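PDB 7MQ5: universal stress protein from Pseudomonas aeruginosa UCBPP-PA14, which is of unknown function but belongs to the universal stress protein family, whose members are generally linked to survival under stress. Local coordinates for residues A[19-31]-A[123-135]. Residues are numbered along the deposited sequence; the frame is centred on the assembly and turned at random.
Sequences LEGLALKRAQLIA and VLMTKTARPWTGG
Arg26 reaches from helix 22-34 into the bend of the chain that follows strand 123-126, and its guanidinium is held there on several sides. NH1 and NH2 both donate end-on to the carbonyl oxygen of Arg130, each at 2.9 Å and somewhat bent; the oxygen lies close to the guanidinium plane. A long, flexible arginine suits this task: CG stands beside the backbone N and the chain folds over at chi2 (-44°), which lays CD on the face of Trp132, 3.9 Å from the centroid of the five-membered ring, as a CH-pi contact. The guanidinium and indole planes meet at 37°, neither stacked nor perpendicular. Arg26 NE and Trp132 NE1 lie 3.1 Å apart although both are donors; they share Asp270 OD2, by a salt bridge and a hydrogen bond respectively, which probably offsets their close approach. Leu22 CD1 lies over the opposite guanidinium face, toward its rim, and also touches Ala129. Branched Thr126 offers its methyl CG2 to the aliphatic Arg26 CG at 3.6 Å. Leu29 and Ile30 turn apolar branches to the indole, CD2 of Leu29 touching Trp132 CB at 3.7 Å and CG1 of Ile30 approaching CZ3. The contact thus ties a helix of the first alpha/beta half to the linker entering the second, which supplies Asp270, an arrangement consistent with tandem universal stress protein units. Since Asp270 probably balances the buried positive charge, and the Arg130 carbonyl accepts one N-H from each of NH1 and NH2, the guanidinium should be fixed in rotation as well as in place.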
loop_
_atom_site.group_PDB
_atom_site.type_symbol
_atom_site.label_atom_id
_atom_site.label_comp_id
_atom_site.label_asym_id
_atom_site.label_seq_id
_atom_site.Cartn_x
_atom_site.Cartn_y
_atom_site.Cartn_z
ATOM N N LEU A 19 14.521 14.979 -7.046
ATOM C CA LEU A 19 14.032 16.340 -6.686
ATOM C C LEU A 19 12.710 16.300 -5.923
ATOM O O LEU A 19 12.204 17.384 -5.552
ATOM C CB LEU A 19 13.909 17.196 -7.946
ATOM C CG LEU A 19 15.222 17.476 -8.667
ATOM C CD1 LEU A 19 15.017 18.592 -9.673
ATOM C CD2 LEU A 19 16.332 17.846 -7.687
ATOM N N GLU A 20 12.136 15.106 -5.773
ATOM C CA GLU A 20 10.922 14.941 -4.941
ATOM C C GLU A 20 11.298 14.078 -3.737
ATOM O O GLU A 20 12.299 13.330 -3.820
ATOM C CB GLU A 20 9.764 14.318 -5.726
ATOM C CG GLU A 20 9.164 15.247 -6.776
ATOM C CD GLU A 20 7.890 14.705 -7.401
ATOM O OE1 GLU A 20 7.746 13.469 -7.440
ATOM O OE2 GLU A 20 7.027 15.514 -7.808
ATOM N N GLY A 21 10.571 14.267 -2.643
ATOM C CA GLY A 21 10.756 13.468 -1.424
ATOM C C GLY A 21 9.399 13.054 -0.913
ATOM O O GLY A 21 9.089 13.355 0.241
ATOM N N LEU A 22 8.622 12.360 -1.742
ATOM C CA LEU A 22 7.235 12.067 -1.303
ATOM C C LEU A 22 7.224 10.995 -0.215
ATOM O O LEU A 22 6.258 10.992 0.548
ATOM C CB LEU A 22 6.332 11.691 -2.486
ATOM C CG LEU A 22 5.584 12.849 -3.162
ATOM C CD1 LEU A 22 4.647 13.564 -2.199
ATOM C CD2 LEU A 22 6.537 13.844 -3.767
ATOM N N ALA A 23 8.203 10.084 -0.167
ATOM C CA ALA A 23 8.139 9.050 0.902
ATOM C C ALA A 23 8.126 9.725 2.277
ATOM O O ALA A 23 7.278 9.392 3.125
ATOM C CB ALA A 23 9.270 8.062 0.771
ATOM N N LEU A 24 9.028 10.675 2.487
ATOM C CA LEU A 24 9.070 11.354 3.806
ATOM C C LEU A 24 7.827 12.229 4.001
ATOM O O LEU A 24 7.356 12.337 5.134
ATOM C CB LEU A 24 10.351 12.179 3.925
ATOM C CG LEU A 24 10.567 12.862 5.275
ATOM C CD1 LEU A 24 10.540 11.863 6.436
ATOM C CD2 LEU A 24 11.880 13.623 5.239
ATOM N N LYS A 25 7.313 12.855 2.938
ATOM C CA LYS A 25 6.087 13.685 3.122
ATOM C C LYS A 25 4.931 12.797 3.603
ATOM O O LYS A 25 4.216 13.195 4.547
ATOM C CB LYS A 25 5.745 14.435 1.831
ATOM C CG LYS A 25 6.657 15.620 1.539
ATOM C CD LYS A 25 6.335 16.341 0.252
ATOM C CE LYS A 25 7.067 17.661 0.133
ATOM N NZ LYS A 25 6.628 18.615 1.177
ATOM N N ARG A 26 4.720 11.642 2.971
ATOM C CA ARG A 26 3.605 10.783 3.445
ATOM C C ARG A 26 3.889 10.325 4.885
ATOM O O ARG A 26 2.949 10.275 5.690
ATOM C CB ARG A 26 3.416 9.527 2.593
ATOM C CG ARG A 26 3.248 9.741 1.103
ATOM C CD ARG A 26 2.335 10.856 0.708
ATOM N NE ARG A 26 1.986 10.741 -0.691
ATOM C CZ ARG A 26 1.442 11.704 -1.414
ATOM N NH1 ARG A 26 1.102 11.464 -2.668
ATOM N NH2 ARG A 26 1.262 12.908 -0.903
ATOM N N ALA A 27 5.148 9.983 5.190
ATOM C CA ALA A 27 5.492 9.507 6.550
ATOM C C ALA A 27 5.187 10.596 7.585
ATOM O O ALA A 27 4.661 10.273 8.665
ATOM C CB ALA A 27 6.943 9.106 6.593
ATOM N N GLN A 28 5.514 11.853 7.262
ATOM C CA GLN A 28 5.244 12.973 8.205
ATOM C C GLN A 28 3.733 13.139 8.401
ATOM O O GLN A 28 3.296 13.414 9.524
ATOM C CB GLN A 28 5.854 14.278 7.696
ATOM C CG GLN A 28 7.359 14.354 7.838
ATOM C CD GLN A 28 7.852 15.594 7.141
ATOM O OE1 GLN A 28 7.930 15.646 5.918
ATOM N NE2 GLN A 28 8.117 16.627 7.914
ATOM N N LEU A 29 2.957 12.985 7.334
ATOM C CA LEU A 29 1.493 13.159 7.482
ATOM C C LEU A 29 0.951 12.064 8.400
ATOM O O LEU A 29 0.217 12.376 9.350
ATOM C CB LEU A 29 0.819 13.107 6.114
ATOM C CG LEU A 29 -0.686 13.351 6.138
ATOM C CD1 LEU A 29 -0.996 14.784 6.523
ATOM C CD2 LEU A 29 -1.310 13.023 4.791
ATOM N N ILE A 30 1.335 10.818 8.129
ATOM C CA ILE A 30 0.829 9.674 8.929
ATOM C C ILE A 30 1.283 9.819 10.386
ATOM O O ILE A 30 0.433 9.785 11.288
ATOM C CB ILE A 30 1.304 8.351 8.306
ATOM C CG1 ILE A 30 0.715 8.132 6.910
ATOM C CG2 ILE A 30 1.002 7.190 9.237
ATOM C CD1 ILE A 30 1.467 7.099 6.096
ATOM N N ALA A 31 2.591 9.993 10.598
ATOM C CA ALA A 31 3.134 10.000 11.977
ATOM C C ALA A 31 2.693 11.255 12.738
ATOM O O ALA A 31 2.684 11.217 13.981
ATOM C CB ALA A 31 4.635 9.855 11.944
ATOM N N VAL A 123 3.256 -2.302 2.220
ATOM C CA VAL A 123 4.164 -1.399 1.474
ATOM C C VAL A 123 3.328 -0.305 0.820
ATOM O O VAL A 123 2.368 -0.630 0.098
ATOM C CB VAL A 123 4.975 -2.135 0.397
ATOM C CG1 VAL A 123 5.852 -1.153 -0.364
ATOM C CG2 VAL A 123 5.818 -3.250 0.997
ATOM N N LEU A 124 3.687 0.945 1.085
ATOM C CA LEU A 124 3.085 2.108 0.410
ATOM C C LEU A 124 4.056 2.570 -0.670
ATOM O O LEU A 124 5.154 3.036 -0.359
ATOM C CB LEU A 124 2.845 3.223 1.426
ATOM C CG LEU A 124 2.327 4.535 0.850
ATOM C CD1 LEU A 124 0.973 4.359 0.169
ATOM C CD2 LEU A 124 2.258 5.592 1.936
HETATM N N MSE A 125 3.665 2.367 -1.927
HETATM C CA MSE A 125 4.408 2.846 -3.077
HETATM C C MSE A 125 3.807 4.186 -3.474
HETATM O O MSE A 125 2.645 4.228 -3.879
HETATM C CB MSE A 125 4.258 1.886 -4.257
HETATM C CG MSE A 125 4.862 0.519 -4.040
HETATM SE SE MSE A 125 6.805 0.566 -3.822
HETATM C CE MSE A 125 7.260 1.556 -5.460
ATOM N N THR A 126 4.563 5.276 -3.317
ATOM C CA THR A 126 4.012 6.579 -3.670
ATOM C C THR A 126 4.216 6.809 -5.169
ATOM O O THR A 126 5.337 6.623 -5.659
ATOM C CB THR A 126 4.547 7.710 -2.778
ATOM O OG1 THR A 126 5.879 8.090 -3.133
ATOM C CG2 THR A 126 4.513 7.358 -1.308
ATOM N N LYS A 127 3.146 7.187 -5.873
ATOM C CA LYS A 127 3.225 7.364 -7.343
ATOM C C LYS A 127 2.788 8.759 -7.787
ATOM O O LYS A 127 2.941 9.054 -8.984
ATOM C CB LYS A 127 2.380 6.310 -8.062
ATOM C CG LYS A 127 2.748 4.865 -7.741
ATOM C CD LYS A 127 2.041 3.847 -8.609
ATOM C CE LYS A 127 2.642 3.755 -9.991
ATOM N NZ LYS A 127 1.903 2.804 -10.856
ATOM N N THR A 128 2.239 9.567 -6.888
ATOM C CA THR A 128 1.773 10.923 -7.262
ATOM C C THR A 128 2.353 11.929 -6.272
ATOM O O THR A 128 2.624 11.549 -5.129
ATOM C CB THR A 128 0.240 11.006 -7.305
ATOM O OG1 THR A 128 -0.128 12.323 -7.724
ATOM C CG2 THR A 128 -0.422 10.697 -5.977
ATOM N N ALA A 129 2.537 13.167 -6.717
ATOM C CA ALA A 129 3.009 14.241 -5.816
ATOM C C ALA A 129 1.816 14.966 -5.198
ATOM O O ALA A 129 2.040 15.831 -4.334
ATOM C CB ALA A 129 3.884 15.204 -6.565
ATOM N N ARG A 130 0.598 14.632 -5.621
ATOM C CA ARG A 130 -0.583 15.316 -5.043
ATOM C C ARG A 130 -0.639 15.070 -3.539
ATOM O O ARG A 130 -0.383 13.962 -3.080
ATOM C CB ARG A 130 -1.865 14.801 -5.690
ATOM C CG ARG A 130 -2.035 15.206 -7.145
ATOM C CD ARG A 130 -3.302 14.564 -7.667
ATOM N NE ARG A 130 -3.106 13.141 -7.931
ATOM C CZ ARG A 130 -4.024 12.192 -7.749
ATOM N NH1 ARG A 130 -5.187 12.483 -7.196
ATOM N NH2 ARG A 130 -3.744 10.941 -8.058
ATOM N N PRO A 131 -1.003 16.082 -2.721
ATOM C CA PRO A 131 -1.157 15.857 -1.287
ATOM C C PRO A 131 -2.335 14.910 -1.005
ATOM O O PRO A 131 -3.294 14.885 -1.745
ATOM C CB PRO A 131 -1.438 17.262 -0.729
ATOM C CG PRO A 131 -2.000 18.023 -1.907
ATOM C CD PRO A 131 -1.266 17.475 -3.113
ATOM N N TRP A 132 -2.244 14.147 0.074
ATOM C CA TRP A 132 -3.397 13.299 0.467
ATOM C C TRP A 132 -4.541 14.136 1.039
ATOM O O TRP A 132 -5.689 13.731 0.872
ATOM C CB TRP A 132 -2.961 12.310 1.535
ATOM C CG TRP A 132 -2.176 11.152 1.026
ATOM C CD1 TRP A 132 -1.611 10.986 -0.206
ATOM C CD2 TRP A 132 -1.784 10.019 1.808
ATOM N NE1 TRP A 132 -0.951 9.788 -0.258
ATOM C CE2 TRP A 132 -1.013 9.188 0.968
ATOM C CE3 TRP A 132 -2.001 9.630 3.134
ATOM C CZ2 TRP A 132 -0.483 7.976 1.410
ATOM C CZ3 TRP A 132 -1.486 8.430 3.564
ATOM C CH2 TRP A 132 -0.730 7.624 2.715
ATOM N N THR A 133 -4.206 15.212 1.755
ATOM C CA THR A 133 -5.218 15.983 2.513
ATOM C C THR A 133 -6.355 16.411 1.590
ATOM O O THR A 133 -6.105 17.026 0.524
ATOM C CB THR A 133 -4.562 17.133 3.277
ATOM O OG1 THR A 133 -3.646 16.544 4.198
ATOM C CG2 THR A 133 -5.549 17.999 4.027
ATOM N N GLY A 134 -7.571 16.069 2.003
ATOM C CA GLY A 134 -8.776 16.449 1.252
ATOM C C GLY A 134 -9.032 15.601 0.020
ATOM O O GLY A 134 -10.021 15.890 -0.672
ATOM N N GLY A 135 -8.216 14.583 -0.250
ATOM C CA GLY A 135 -8.421 13.803 -1.486
ATOM C C GLY A 135 -9.411 12.661 -1.331
ATOM O O GLY A 135 -10.222 12.664 -0.384
#